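Galactose mutarotase related enzyme (Lactobacillus acidophilus, PDB 3DCD) is of unknown function but probably binds carbohydrate and may act as a sugar isomerase. Local coordinates at residues 105-110 with 134-139. Residues are numbered along the deposited sequence; the frame is centred on the assembly and turned at random.
Sequences YPFKFE and ETMIFG
The phenol hydroxyl of Tyr105 gives its hydrogen to the backbone carbonyl of Ile137, with OH and O 2.6 Å apart. That oxygen lies at the edge of the ring and near its plane, yet the hydroxyl approaches from well above the carbonyl plane, 58° out of it. With CG anti to the backbone N (chi1 -173°), the tyrosine can lay its long, flat side chain across to strand 136-147, so that OH also rests 3.3 Å from CB of Phe138. A phenylalanine here, lacking the hydroxyl, would probably leave the carbonyl of Ile137 without this donor.

Beside it, Phe107 turns its ring over the start of the same strand. CG of Met136 sits over one face, 4.0 Å from CG of Phe107, while CE1 of Phe107 lies 3.4 Å from the carbonyl O of Thr135. The two aromatic rings also touch, CD2 of Phe107 lying over one face of the Tyr105 ring. Pro106, between them, is the centre of an inverse gamma turn, closed by a 2.8 Å bond from Phe107 N to Tyr105 O.

The contact joins the loop leading into strand 109-118, of one antiparallel sheet, to the start of strand 136-147 in another, within the beta-sandwich of the galactose mutarotase family. Met136, present as selenomethionine, suits this junction because a long, unbranched, apolar chain can run out extended (chi1 178°), carrying SE to 3.7 Å from CB of Phe109; the bend comes only beyond, at CE. Val128 and Leu277 add further apolar contacts to Met136. Phe109 directs its own ring elsewhere, edge-to-face with Phe50, and Phe138 meets Phe283 in the same manner. At the exposed margin, Lys108 carries its ammonium group away from Met136 to a salt bridge with Asp97.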
# COMPACT_ATOMS: atom_id res chain seq x y z
N TYR A 105 -6.59 11.46 -16.69
CA TYR A 105 -5.73 12.16 -15.74
C TYR A 105 -4.85 13.15 -16.52
O TYR A 105 -3.84 12.76 -17.13
CB TYR A 105 -4.91 11.13 -14.94
CG TYR A 105 -4.11 11.74 -13.81
CD1 TYR A 105 -4.74 12.27 -12.68
CD2 TYR A 105 -2.71 11.80 -13.87
CE1 TYR A 105 -4.01 12.86 -11.64
CE2 TYR A 105 -1.97 12.39 -12.84
CZ TYR A 105 -2.63 12.91 -11.73
OH TYR A 105 -1.90 13.50 -10.70
N PRO A 106 -5.23 14.45 -16.51
CA PRO A 106 -4.71 15.42 -17.49
C PRO A 106 -3.37 16.00 -17.05
O PRO A 106 -3.21 17.23 -16.98
CB PRO A 106 -5.79 16.50 -17.52
CG PRO A 106 -6.37 16.48 -16.15
CD PRO A 106 -6.18 15.09 -15.57
N PHE A 107 -2.44 15.12 -16.71
CA PHE A 107 -1.12 15.51 -16.24
C PHE A 107 -0.03 14.70 -16.89
O PHE A 107 -0.22 13.51 -17.22
CB PHE A 107 -1.03 15.39 -14.72
CG PHE A 107 -1.97 16.30 -13.99
CD1 PHE A 107 -1.68 17.65 -13.85
CD2 PHE A 107 -3.16 15.80 -13.47
CE1 PHE A 107 -2.56 18.50 -13.18
CE2 PHE A 107 -4.05 16.64 -12.80
CZ PHE A 107 -3.74 17.99 -12.65
N LYS A 108 1.11 15.35 -17.09
CA LYS A 108 2.31 14.68 -17.55
C LYS A 108 3.19 14.43 -16.33
O LYS A 108 3.30 15.29 -15.47
CB LYS A 108 3.03 15.54 -18.58
CG LYS A 108 2.20 15.84 -19.82
CD LYS A 108 3.00 16.64 -20.87
CE LYS A 108 4.11 15.81 -21.53
NZ LYS A 108 3.67 14.53 -22.16
N PHE A 109 3.81 13.25 -16.26
CA PHE A 109 4.58 12.89 -15.06
C PHE A 109 5.62 11.84 -15.37
O PHE A 109 5.57 11.18 -16.42
CB PHE A 109 3.63 12.36 -13.97
CG PHE A 109 2.85 11.13 -14.40
CD1 PHE A 109 1.58 11.25 -14.95
CD2 PHE A 109 3.41 9.85 -14.28
CE1 PHE A 109 0.87 10.12 -15.38
CE2 PHE A 109 2.71 8.72 -14.71
CZ PHE A 109 1.44 8.86 -15.25
N GLU A 110 6.56 11.68 -14.44
CA GLU A 110 7.40 10.49 -14.35
C GLU A 110 7.14 9.89 -12.97
O GLU A 110 7.36 10.55 -11.96
CB GLU A 110 8.88 10.85 -14.51
CG GLU A 110 9.27 11.37 -15.89
CD GLU A 110 10.76 11.72 -16.01
OE1 GLU A 110 11.48 11.72 -14.99
OE2 GLU A 110 11.20 11.98 -17.14
N GLU A 134 1.36 22.97 -15.22
CA GLU A 134 0.61 23.39 -14.03
C GLU A 134 0.85 22.45 -12.85
O GLU A 134 1.39 21.36 -13.02
CB GLU A 134 -0.90 23.48 -14.31
CG GLU A 134 -1.31 24.47 -15.43
CD GLU A 134 -1.15 25.95 -15.04
OE1 GLU A 134 -1.27 26.31 -13.85
OE2 GLU A 134 -0.92 26.78 -15.96
N THR A 135 0.43 22.88 -11.66
CA THR A 135 0.57 22.08 -10.45
C THR A 135 -0.19 20.76 -10.60
O THR A 135 -1.36 20.75 -10.97
CB THR A 135 0.12 22.88 -9.21
OG1 THR A 135 1.02 23.97 -9.02
CG2 THR A 135 0.12 22.03 -7.95
N MSE A 136 0.51 19.65 -10.35
CA MSE A 136 -0.06 18.32 -10.43
C MSE A 136 -0.69 17.93 -9.09
O MSE A 136 -0.13 18.23 -8.04
CB MSE A 136 1.03 17.33 -10.81
CG MSE A 136 0.58 15.90 -10.89
SE MSE A 136 2.01 14.87 -11.71
CE MSE A 136 3.13 14.73 -10.15
N ILE A 137 -1.84 17.27 -9.14
CA ILE A 137 -2.58 16.86 -7.94
C ILE A 137 -2.72 15.33 -7.97
O ILE A 137 -3.33 14.81 -8.90
CB ILE A 137 -3.96 17.58 -7.84
CG1 ILE A 137 -3.73 19.10 -7.85
CG2 ILE A 137 -4.66 17.21 -6.53
CD1 ILE A 137 -4.93 19.98 -8.22
N PHE A 138 -2.10 14.64 -7.00
CA PHE A 138 -2.07 13.18 -6.95
C PHE A 138 -2.04 12.60 -5.53
O PHE A 138 -1.58 13.26 -4.56
CB PHE A 138 -0.86 12.62 -7.71
CG PHE A 138 0.44 12.85 -7.00
CD1 PHE A 138 1.08 14.08 -7.10
CD2 PHE A 138 1.00 11.85 -6.20
CE1 PHE A 138 2.27 14.31 -6.41
CE2 PHE A 138 2.17 12.08 -5.52
CZ PHE A 138 2.81 13.30 -5.62
N GLY A 139 -2.51 11.36 -5.43
CA GLY A 139 -2.32 10.53 -4.25
C GLY A 139 -1.47 9.34 -4.65
O GLY A 139 -1.47 8.94 -5.81